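Local atomic coordinates of fatty Acyl-Adenylate Ligase (Escherichia coli, PDB entry 3PBK), a protein that belongs to the AMP-binding (ANL) enzyme superfamily and holds 5'-O-[(S)-(dodecanoyloxy)(hydroxy)phosphoryl]adenosine in its ligand pocket. Residues D74-I79 with A130-D135; F493-E498 with K558-A563; V356-R361 with V380-N385; C414-S419 with T437-T442. One frame throughout, in Å; residues are numbered along the deposited sequence.

Contact 1 (D74-I79 with A130-D135); sequences DRVALI and AIITGD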
# COMPACT_ATOMS: atom_id res chain seq x y z
N ASP A 74 25.33 -2.57 5.09
CA ASP A 74 24.65 -3.24 6.21
C ASP A 74 23.23 -2.75 6.40
O ASP A 74 22.90 -1.60 6.08
CB ASP A 74 25.43 -3.03 7.50
CG ASP A 74 26.61 -3.96 7.61
OD1 ASP A 74 26.62 -4.97 6.88
OD2 ASP A 74 27.52 -3.67 8.43
N ARG A 75 22.39 -3.63 6.95
CA ARG A 75 20.97 -3.33 7.15
C ARG A 75 20.59 -3.00 8.60
O ARG A 75 21.09 -3.60 9.55
CB ARG A 75 20.11 -4.44 6.56
CG ARG A 75 20.14 -4.40 5.05
CD ARG A 75 20.32 -5.75 4.40
NE ARG A 75 21.42 -6.52 4.97
CZ ARG A 75 22.69 -6.43 4.60
NH1 ARG A 75 23.04 -5.58 3.65
NH2 ARG A 75 23.61 -7.18 5.20
N VAL A 76 19.69 -2.03 8.74
CA VAL A 76 19.16 -1.67 10.04
C VAL A 76 17.64 -1.73 10.02
O VAL A 76 17.00 -0.90 9.39
CB VAL A 76 19.58 -0.24 10.45
CG1 VAL A 76 19.02 0.09 11.82
CG2 VAL A 76 21.09 -0.10 10.43
N ALA A 77 17.07 -2.72 10.71
CA ALA A 77 15.62 -2.84 10.86
C ALA A 77 15.04 -1.74 11.74
O ALA A 77 15.50 -1.50 12.85
CB ALA A 77 15.27 -4.19 11.43
N LEU A 78 14.01 -1.07 11.23
CA LEU A 78 13.30 -0.07 11.99
C LEU A 78 11.89 -0.56 12.25
O LEU A 78 11.24 -1.10 11.35
CB LEU A 78 13.25 1.24 11.22
CG LEU A 78 14.65 1.73 10.84
CD1 LEU A 78 14.55 3.02 10.09
CD2 LEU A 78 15.50 1.90 12.07
N ILE A 79 11.42 -0.38 13.49
CA ILE A 79 10.01 -0.60 13.82
C ILE A 79 9.22 0.63 13.42
O ILE A 79 9.26 1.67 14.10
CB ILE A 79 9.80 -0.92 15.31
CG1 ILE A 79 10.31 -2.34 15.61
CG2 ILE A 79 8.33 -0.83 15.66
CD1 ILE A 79 9.46 -3.44 14.97
N ALA A 130 21.47 -4.52 13.19
CA ALA A 130 20.90 -3.79 14.31
C ALA A 130 19.41 -3.53 14.07
O ALA A 130 18.93 -3.57 12.94
CB ALA A 130 21.65 -2.48 14.52
N ILE A 131 18.66 -3.27 15.13
CA ILE A 131 17.25 -2.98 14.97
C ILE A 131 16.83 -1.96 16.01
O ILE A 131 17.04 -2.17 17.20
CB ILE A 131 16.38 -4.26 15.06
CG1 ILE A 131 14.90 -3.90 15.21
CG2 ILE A 131 16.82 -5.16 16.20
CD1 ILE A 131 13.98 -5.08 15.05
N ILE A 132 16.27 -0.85 15.55
CA ILE A 132 15.85 0.21 16.45
C ILE A 132 14.35 0.14 16.64
O ILE A 132 13.61 0.09 15.67
CB ILE A 132 16.22 1.56 15.87
CG1 ILE A 132 17.73 1.64 15.70
CG2 ILE A 132 15.71 2.68 16.75
CD1 ILE A 132 18.20 2.91 15.08
N THR A 133 13.91 0.13 17.90
CA THR A 133 12.49 0.05 18.22
C THR A 133 12.11 1.01 19.34
O THR A 133 12.96 1.49 20.08
CB THR A 133 12.10 -1.35 18.69
OG1 THR A 133 10.68 -1.41 18.89
CG2 THR A 133 12.77 -1.67 20.01
N GLY A 134 10.82 1.27 19.47
CA GLY A 134 10.31 2.03 20.59
C GLY A 134 10.12 1.14 21.80
O GLY A 134 10.00 -0.08 21.68
N ASP A 135 10.08 1.76 22.98
CA ASP A 135 10.00 1.01 24.23
C ASP A 135 8.85 -0.01 24.25
O ASP A 135 9.03 -1.14 24.71
CB ASP A 135 9.89 1.96 25.42
CG ASP A 135 11.20 2.68 25.72
OD1 ASP A 135 12.27 2.02 25.74
OD2 ASP A 135 11.17 3.91 25.94
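Ala77 offers little more than a methyl, and Ile131 of the neighbouring strand lies against it: Ile131 CB and CG1 each come to 3.8 Å from Ala77 CB. With CG1 anti to the backbone N (chi1 167°), the CG1-CD1 arm of Ile131 is laid against that methyl. On the other face Ile132 lies level with Leu78, its CG1 reaching back toward Val76. Its CB lies 3.9 Å from Leu78 CD2, the two side chains running side by side, whereas Val76 CG1 touches Ile132 CG1 more loosely at 4.4 Å. Farther on, Ile79 CG1 leans on Thr133 OG1 at 3.4 Å, and that hydroxyl donates to Gly134 O. Three backbone bonds hold this fit in register: Ala77 N to Ala130 O, Ile132 N to Ala77 O (2.9 Å), and Ile79 N to Ile132 O, the straightest at 167°. Phe86, Ala89 and Phe90 of helix 84-95 cover Leu78. The two strands are the inner neighbours of a four-stranded parallel sheet, and the chain between them passes through helix 84-95, strand 99-103 and helix 112-126, an arrangement typical of Rossmann-like alpha/beta folds.

Contact 2 (F493-E498 with K558-A563); sequences FVTAQE and KRYQKA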
# COMPACT_ATOMS: atom_id res chain seq x y z
N PHE A 493 -12.51 -17.79 -3.43
CA PHE A 493 -11.45 -18.48 -4.14
C PHE A 493 -11.94 -19.86 -4.57
O PHE A 493 -12.99 -20.32 -4.13
CB PHE A 493 -10.19 -18.59 -3.29
CG PHE A 493 -10.40 -19.33 -2.00
CD1 PHE A 493 -10.79 -18.65 -0.85
CD2 PHE A 493 -10.21 -20.70 -1.93
CE1 PHE A 493 -10.98 -19.33 0.34
CE2 PHE A 493 -10.41 -21.38 -0.75
CZ PHE A 493 -10.79 -20.69 0.39
N VAL A 494 -11.18 -20.51 -5.44
CA VAL A 494 -11.54 -21.84 -5.88
C VAL A 494 -10.59 -22.88 -5.30
O VAL A 494 -9.37 -22.74 -5.36
CB VAL A 494 -11.62 -21.96 -7.42
CG1 VAL A 494 -10.33 -21.48 -8.07
CG2 VAL A 494 -11.93 -23.38 -7.83
N THR A 495 -11.17 -23.92 -4.71
CA THR A 495 -10.40 -25.00 -4.11
C THR A 495 -9.71 -25.82 -5.20
O THR A 495 -10.04 -25.71 -6.38
CB THR A 495 -11.30 -25.89 -3.24
OG1 THR A 495 -10.52 -26.48 -2.20
CG2 THR A 495 -11.98 -26.97 -4.06
N ALA A 496 -8.73 -26.62 -4.82
CA ALA A 496 -8.01 -27.41 -5.81
C ALA A 496 -8.88 -28.53 -6.38
O ALA A 496 -8.54 -29.12 -7.40
CB ALA A 496 -6.72 -27.97 -5.22
N GLN A 497 -10.00 -28.81 -5.73
CA GLN A 497 -10.99 -29.77 -6.23
C GLN A 497 -12.02 -29.09 -7.13
O GLN A 497 -13.06 -29.66 -7.47
CB GLN A 497 -11.70 -30.50 -5.08
CG GLN A 497 -10.79 -31.41 -4.24
CD GLN A 497 -9.90 -30.65 -3.26
OE1 GLN A 497 -8.68 -30.78 -3.30
NE2 GLN A 497 -10.51 -29.85 -2.39
N GLU A 498 -11.71 -27.84 -7.49
CA GLU A 498 -12.57 -27.01 -8.32
C GLU A 498 -13.92 -26.62 -7.70
O GLU A 498 -14.86 -26.31 -8.41
CB GLU A 498 -12.77 -27.66 -9.70
CG GLU A 498 -11.62 -27.42 -10.67
CD GLU A 498 -11.99 -27.76 -12.12
OE1 GLU A 498 -11.77 -26.90 -13.01
OE2 GLU A 498 -12.52 -28.88 -12.36
N LYS A 558 -4.99 -21.53 0.55
CA LYS A 558 -4.12 -22.63 0.95
C LYS A 558 -4.42 -23.08 2.37
O LYS A 558 -4.45 -24.27 2.65
CB LYS A 558 -2.64 -22.29 0.74
CG LYS A 558 -2.14 -22.67 -0.66
CD LYS A 558 -3.02 -22.07 -1.79
CE LYS A 558 -2.97 -22.89 -3.10
NZ LYS A 558 -3.93 -24.04 -3.13
N ARG A 559 -4.64 -22.13 3.27
CA ARG A 559 -5.10 -22.45 4.61
C ARG A 559 -6.21 -23.48 4.54
O ARG A 559 -6.20 -24.49 5.26
CB ARG A 559 -5.65 -21.22 5.29
CG ARG A 559 -4.75 -20.59 6.30
CD ARG A 559 -5.56 -19.72 7.23
NE ARG A 559 -4.73 -18.73 7.88
CZ ARG A 559 -4.56 -17.49 7.42
NH1 ARG A 559 -5.19 -17.10 6.31
NH2 ARG A 559 -3.77 -16.65 8.07
N TYR A 560 -7.19 -23.19 3.68
CA TYR A 560 -8.34 -24.06 3.47
C TYR A 560 -7.91 -25.40 2.87
O TYR A 560 -8.33 -26.46 3.34
CB TYR A 560 -9.37 -23.35 2.57
CG TYR A 560 -10.58 -24.19 2.22
CD1 TYR A 560 -10.50 -25.20 1.26
CD2 TYR A 560 -11.81 -23.97 2.83
CE1 TYR A 560 -11.60 -25.97 0.93
CE2 TYR A 560 -12.92 -24.73 2.50
CZ TYR A 560 -12.81 -25.74 1.56
OH TYR A 560 -13.91 -26.51 1.23
N GLN A 561 -7.07 -25.35 1.83
CA GLN A 561 -6.55 -26.54 1.16
C GLN A 561 -5.80 -27.47 2.11
O GLN A 561 -6.08 -28.67 2.18
CB GLN A 561 -5.60 -26.14 0.03
CG GLN A 561 -5.47 -27.19 -1.05
CD GLN A 561 -6.74 -27.30 -1.86
OE1 GLN A 561 -7.54 -28.22 -1.65
NE2 GLN A 561 -6.95 -26.35 -2.77
N LYS A 562 -4.82 -26.91 2.82
CA LYS A 562 -4.10 -27.63 3.87
C LYS A 562 -5.07 -28.21 4.91
O LYS A 562 -4.94 -29.37 5.31
CB LYS A 562 -3.04 -26.71 4.51
CG LYS A 562 -3.06 -26.66 6.04
CD LYS A 562 -2.43 -25.36 6.57
CE LYS A 562 -3.08 -24.89 7.90
NZ LYS A 562 -2.80 -23.44 8.20
N ALA A 563 -6.04 -27.41 5.33
CA ALA A 563 -7.05 -27.87 6.28
C ALA A 563 -7.82 -29.10 5.78
O ALA A 563 -7.97 -30.09 6.48
CB ALA A 563 -8.02 -26.74 6.61
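Phe493 and Tyr560 join a beta hairpin to the helix near the end of the chain, within the small C-terminal alpha/beta domain of the ANL fold. Phe493 ends strand 490-494, which pairs with strand 500-505 across a type I turn from Thr495 to Glu498. The tight part is an offset edge-to-face stack in which the edge of Phe493 meets the face of Tyr560, the centroids 5.7 Å apart and the planes at 72°. Phe493 CZ reaches 3.7 Å from Tyr560 CB, and Tyr560 CG lies in the plane of the phenylalanine ring at its edge. Tyr560 CG stands anti to its own backbone nitrogen (chi1 177°), which swings the phenol off the helix toward the hairpin, where Ile501 and Gln503 of strand 500-505 also touch it. Toward the turn the contact opens to solvent. Ala496 is exposed there, and the side chains of Gln497 and Gln561 pass antiparallel to one another, a loosely defined pair. Glu498, at the end of the turn, forms a salt bridge with Arg466. Between the aromatic pair and the glutamines sits Thr495, whose OG1 lies 3.4 Å from Tyr560 CE1.

Contact 3 (V356-R361 with V380-N385); sequences VNEVDR and VSTFVN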
# COMPACT_ATOMS: atom_id res chain seq x y z
N VAL A 356 -14.47 5.72 -15.64
CA VAL A 356 -14.75 4.28 -15.66
C VAL A 356 -14.87 3.75 -17.07
O VAL A 356 -15.22 4.49 -18.00
CB VAL A 356 -16.05 3.94 -14.91
CG1 VAL A 356 -15.96 4.35 -13.46
CG2 VAL A 356 -17.23 4.61 -15.57
N ASN A 357 -14.55 2.47 -17.23
CA ASN A 357 -14.87 1.75 -18.46
C ASN A 357 -15.73 0.53 -18.15
O ASN A 357 -15.34 -0.33 -17.37
CB ASN A 357 -13.60 1.32 -19.19
CG ASN A 357 -13.90 0.72 -20.56
OD1 ASN A 357 -13.80 -0.50 -20.76
ND2 ASN A 357 -14.29 1.57 -21.50
N GLU A 358 -16.91 0.47 -18.77
CA GLU A 358 -17.80 -0.67 -18.58
C GLU A 358 -17.53 -1.75 -19.60
O GLU A 358 -17.19 -1.47 -20.75
CB GLU A 358 -19.25 -0.23 -18.63
CG GLU A 358 -19.65 0.63 -17.46
CD GLU A 358 -21.01 1.25 -17.65
OE1 GLU A 358 -21.53 1.18 -18.78
OE2 GLU A 358 -21.55 1.80 -16.66
N VAL A 359 -17.70 -3.01 -19.19
CA VAL A 359 -17.44 -4.12 -20.10
C VAL A 359 -18.52 -5.19 -20.00
O VAL A 359 -19.11 -5.37 -18.93
CB VAL A 359 -16.05 -4.76 -19.82
CG1 VAL A 359 -14.92 -3.73 -20.00
CG2 VAL A 359 -16.03 -5.36 -18.43
N ASP A 360 -18.79 -5.88 -21.10
CA ASP A 360 -19.63 -7.08 -21.04
C ASP A 360 -18.89 -8.06 -20.13
O ASP A 360 -17.75 -8.43 -20.40
CB ASP A 360 -19.82 -7.68 -22.44
CG ASP A 360 -20.89 -8.79 -22.47
OD1 ASP A 360 -21.01 -9.56 -21.50
OD2 ASP A 360 -21.61 -8.90 -23.49
N ARG A 361 -19.52 -8.45 -19.03
CA ARG A 361 -18.82 -9.31 -18.08
C ARG A 361 -18.54 -10.70 -18.66
O ARG A 361 -17.45 -11.24 -18.46
CB ARG A 361 -19.54 -9.39 -16.73
CG ARG A 361 -18.98 -10.51 -15.87
CD ARG A 361 -19.16 -10.29 -14.39
NE ARG A 361 -20.53 -10.48 -13.90
CZ ARG A 361 -21.27 -11.57 -14.10
NH1 ARG A 361 -20.81 -12.59 -14.81
NH2 ARG A 361 -22.49 -11.61 -13.58
N VAL A 380 -22.39 -6.80 -16.60
CA VAL A 380 -21.41 -5.73 -16.75
C VAL A 380 -20.45 -5.60 -15.57
O VAL A 380 -20.86 -5.58 -14.41
CB VAL A 380 -22.11 -4.39 -16.92
CG1 VAL A 380 -21.09 -3.28 -17.20
CG2 VAL A 380 -23.15 -4.47 -18.02
N SER A 381 -19.16 -5.52 -15.85
CA SER A 381 -18.20 -5.12 -14.83
C SER A 381 -17.73 -3.70 -15.15
O SER A 381 -17.62 -3.33 -16.32
CB SER A 381 -17.02 -6.09 -14.76
OG SER A 381 -17.32 -7.26 -14.02
N THR A 382 -17.46 -2.92 -14.10
CA THR A 382 -16.93 -1.56 -14.24
C THR A 382 -15.50 -1.50 -13.75
O THR A 382 -15.22 -1.92 -12.63
CB THR A 382 -17.72 -0.56 -13.40
OG1 THR A 382 -19.10 -0.58 -13.79
CG2 THR A 382 -17.17 0.83 -13.60
N PHE A 383 -14.59 -0.98 -14.57
CA PHE A 383 -13.20 -0.83 -14.15
C PHE A 383 -12.78 0.63 -14.11
O PHE A 383 -13.23 1.43 -14.91
CB PHE A 383 -12.27 -1.67 -15.03
CG PHE A 383 -12.47 -3.14 -14.85
CD1 PHE A 383 -12.03 -3.78 -13.70
CD2 PHE A 383 -13.13 -3.89 -15.82
CE1 PHE A 383 -12.23 -5.14 -13.53
CE2 PHE A 383 -13.33 -5.25 -15.65
CZ PHE A 383 -12.88 -5.88 -14.51
N VAL A 384 -11.93 0.98 -13.15
CA VAL A 384 -11.54 2.38 -13.01
C VAL A 384 -10.29 2.71 -13.82
O VAL A 384 -9.32 1.96 -13.82
CB VAL A 384 -11.36 2.75 -11.53
CG1 VAL A 384 -10.85 4.16 -11.38
CG2 VAL A 384 -12.67 2.59 -10.80
N ASN A 385 -10.33 3.84 -14.52
CA ASN A 385 -9.19 4.34 -15.27
C ASN A 385 -8.06 4.74 -14.31
O ASN A 385 -8.23 5.62 -13.47
CB ASN A 385 -9.62 5.54 -16.11
CG ASN A 385 -8.56 6.01 -17.09
OD1 ASN A 385 -7.38 6.15 -16.74
ND2 ASN A 385 -8.97 6.27 -18.33
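A two-stranded antiparallel ribbon, closed by a long connection that includes helix 361-367, pairs Asn357 with Phe383 and Val359 with Ser381. Both are hydrogen-bonded pairs: Asn357 N gives to Phe383 O at 2.9 Å and Phe383 N returns a nearly straight bond to Asn357 O, while Val359 N to Ser381 O and Ser381 N to Val359 O form a second, more bent pair of bonds. The short strands run at 155° to each other. One face carries Asn357, Val359, Ser381 and Phe383. Val359 CG2 comes to the edge of the Phe383 ring, near its plane and 3.9 Å from CE2, and the same methyl lies 3.9 Å from Ser381 CB. Arg361 runs alongside Ser381, with Arg361 CD 3.6 Å from Ser381 OG; its guanidinium carries on to a salt bridge with Glu365. The more exposed face bears diagonal contacts between the cross-strand pairs. Thr382 CG2, anti to the backbone N, meets Val356 CB at 3.6 Å, and Val380 CG1 lies 3.8 Å from Glu358 CB. The ribbon lies with its Val359-Phe383 face on strands 444-449 and 452-458: Tyr447 and Tyr454 both touch Phe383, and the Tyr447 hydroxyl is hydrogen-bonded to Asn357 OD1. At the far end Asp360 is the N-cap of helix 361-367, while Asp474 of helix 472-479 packs against Arg361 and Ser381.

Contact 4 (C414-S419 with T437-T442); sequences CISGPS and TGWLDT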
# COMPACT_ATOMS: atom_id res chain seq x y z
N CYS A 414 2.93 -5.37 -17.29
CA CYS A 414 4.38 -5.32 -17.17
C CYS A 414 4.89 -3.88 -17.19
O CYS A 414 4.44 -3.06 -17.99
CB CYS A 414 5.06 -6.10 -18.29
SG CYS A 414 4.65 -7.85 -18.32
N ILE A 415 5.84 -3.59 -16.31
CA ILE A 415 6.34 -2.24 -16.14
C ILE A 415 7.84 -2.17 -16.42
O ILE A 415 8.51 -3.19 -16.43
CB ILE A 415 6.07 -1.72 -14.72
CG1 ILE A 415 6.61 -2.70 -13.67
CG2 ILE A 415 4.59 -1.50 -14.51
CD1 ILE A 415 6.51 -2.19 -12.24
N SER A 416 8.34 -0.96 -16.66
CA SER A 416 9.75 -0.74 -16.92
C SER A 416 10.06 0.74 -16.83
O SER A 416 9.17 1.57 -16.95
CB SER A 416 10.12 -1.22 -18.32
OG SER A 416 9.65 -0.31 -19.29
N GLY A 417 11.34 1.05 -16.63
CA GLY A 417 11.76 2.43 -16.44
C GLY A 417 12.52 2.60 -15.14
O GLY A 417 12.65 1.67 -14.37
N PRO A 418 12.99 3.82 -14.89
CA PRO A 418 13.94 4.16 -13.82
C PRO A 418 13.49 3.76 -12.42
O PRO A 418 14.33 3.41 -11.59
CB PRO A 418 14.01 5.68 -13.90
CG PRO A 418 13.55 6.01 -15.25
CD PRO A 418 12.50 5.02 -15.58
N SER A 419 12.18 3.81 -12.17
CA SER A 419 11.64 3.47 -10.86
C SER A 419 11.77 1.99 -10.54
O SER A 419 11.81 1.62 -9.38
CB SER A 419 10.18 3.89 -10.78
OG SER A 419 10.05 5.29 -10.90
N THR A 437 16.20 -8.03 -19.19
CA THR A 437 15.10 -7.51 -20.00
C THR A 437 14.75 -6.05 -19.73
O THR A 437 14.38 -5.31 -20.64
CB THR A 437 13.82 -8.33 -19.82
OG1 THR A 437 13.26 -8.06 -18.53
CG2 THR A 437 14.13 -9.82 -19.95
N GLY A 438 14.85 -5.63 -18.48
CA GLY A 438 14.44 -4.29 -18.11
C GLY A 438 12.96 -4.22 -17.81
O GLY A 438 12.43 -3.15 -17.51
N TRP A 439 12.30 -5.38 -17.91
CA TRP A 439 10.86 -5.50 -17.64
C TRP A 439 10.57 -6.32 -16.41
O TRP A 439 11.33 -7.23 -16.05
CB TRP A 439 10.15 -6.18 -18.81
CG TRP A 439 10.00 -5.33 -19.99
CD1 TRP A 439 10.74 -5.37 -21.11
CD2 TRP A 439 9.04 -4.27 -20.17
NE1 TRP A 439 10.32 -4.40 -21.99
CE2 TRP A 439 9.27 -3.72 -21.45
CE3 TRP A 439 8.01 -3.75 -19.39
CZ2 TRP A 439 8.51 -2.67 -21.96
CZ3 TRP A 439 7.26 -2.70 -19.91
CH2 TRP A 439 7.52 -2.17 -21.18
N LEU A 440 9.45 -6.02 -15.78
CA LEU A 440 8.98 -6.81 -14.67
C LEU A 440 7.52 -7.13 -14.89
O LEU A 440 6.75 -6.25 -15.29
CB LEU A 440 9.11 -6.04 -13.36
CG LEU A 440 8.43 -6.78 -12.21
CD1 LEU A 440 9.45 -7.54 -11.41
CD2 LEU A 440 7.70 -5.81 -11.34
N ASP A 441 7.15 -8.38 -14.65
CA ASP A 441 5.76 -8.79 -14.63
C ASP A 441 5.17 -8.57 -13.24
O ASP A 441 5.57 -9.24 -12.29
CB ASP A 441 5.65 -10.25 -15.02
CG ASP A 441 4.24 -10.77 -14.96
OD1 ASP A 441 3.40 -10.08 -14.34
OD2 ASP A 441 3.98 -11.86 -15.52
N THR A 442 4.23 -7.65 -13.10
CA THR A 442 3.71 -7.28 -11.78
C THR A 442 2.80 -8.34 -11.17
O THR A 442 2.52 -8.30 -9.99
CB THR A 442 2.90 -6.00 -11.86
OG1 THR A 442 1.75 -6.23 -12.67
CG2 THR A 442 3.71 -4.87 -12.48
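Ile415 and Leu440 form a hydrogen-bonded antiparallel pair, Ile415 N to Leu440 O at 3.0 Å with the reciprocal bond beside it, followed by the non-hydrogen-bonded pair Cys414 and Asp441, the short strands inclined at 134°. Just before this pairing Trp439 folds its indole back over the partner strand. Ser416 presses on one face of it: CB stands 3.6 Å from the centroid of the six-membered ring, 17° off the normal, a CH-pi contact. Ser416 OG, held between its backbone N and carbonyl carbon (chi1 76°), lies over the same ring, 3.4 Å from Trp439 CH2. At the indole's edge, near its plane, is Cys414 O, and Cys414 CB is 3.9 Å from Trp439 CE3. Arg398 adds a cation-pi interaction with the indole. The other side of the pair is aliphatic. Ile415 CD1 runs beside Leu440 CD2 at 3.9 Å, while Thr442 comes in roughly perpendicular to the isoleucine, its CG2 3.8 Å from Ile415 CG1. The approach to the strand is shaped by Gly438, which leaves helix 428-437 with positive phi, and by an ST turn in which Trp439 N gives to Thr437 OG1. Thr442 OG1 is itself engaged by Ile413 O and the backbone N of Asp444. Thr442, Gly443 and Asp444 spell the Thr-Gly-Asp signature of ANL enzymes, and the Thr442 side chain lies about 5 Å from the bound 5'-O-[(S)-(dodecanoyloxy)(hydroxy)phosphoryl]adenosine, which puts the Thr442 end of this strand pair beside the ligand pocket.

None of the four contacts touches another. Contact 4 comes nearer than contact 3 to the bound 5'-O-[(S)-(dodecanoyloxy)(hydroxy)phosphoryl]adenosine, the Thr442 side chain about 5 Å and the Phe383 side chain about 8 Å from it. Contacts 3 and 4 are the closest pair by centres, 26 Å apart, and strand 444-449, which underlies the ribbon of contact 3, also pairs with strand 411-416 of contact 4. Contact 1 belongs to a different sheet on the opposite side of the chain's centre from contact 3, their centres 44 Å apart. Contact 2, in the small C-terminal domain, has its nearest atoms about 15 Å from contact 3 and about 17 Å from contact 4.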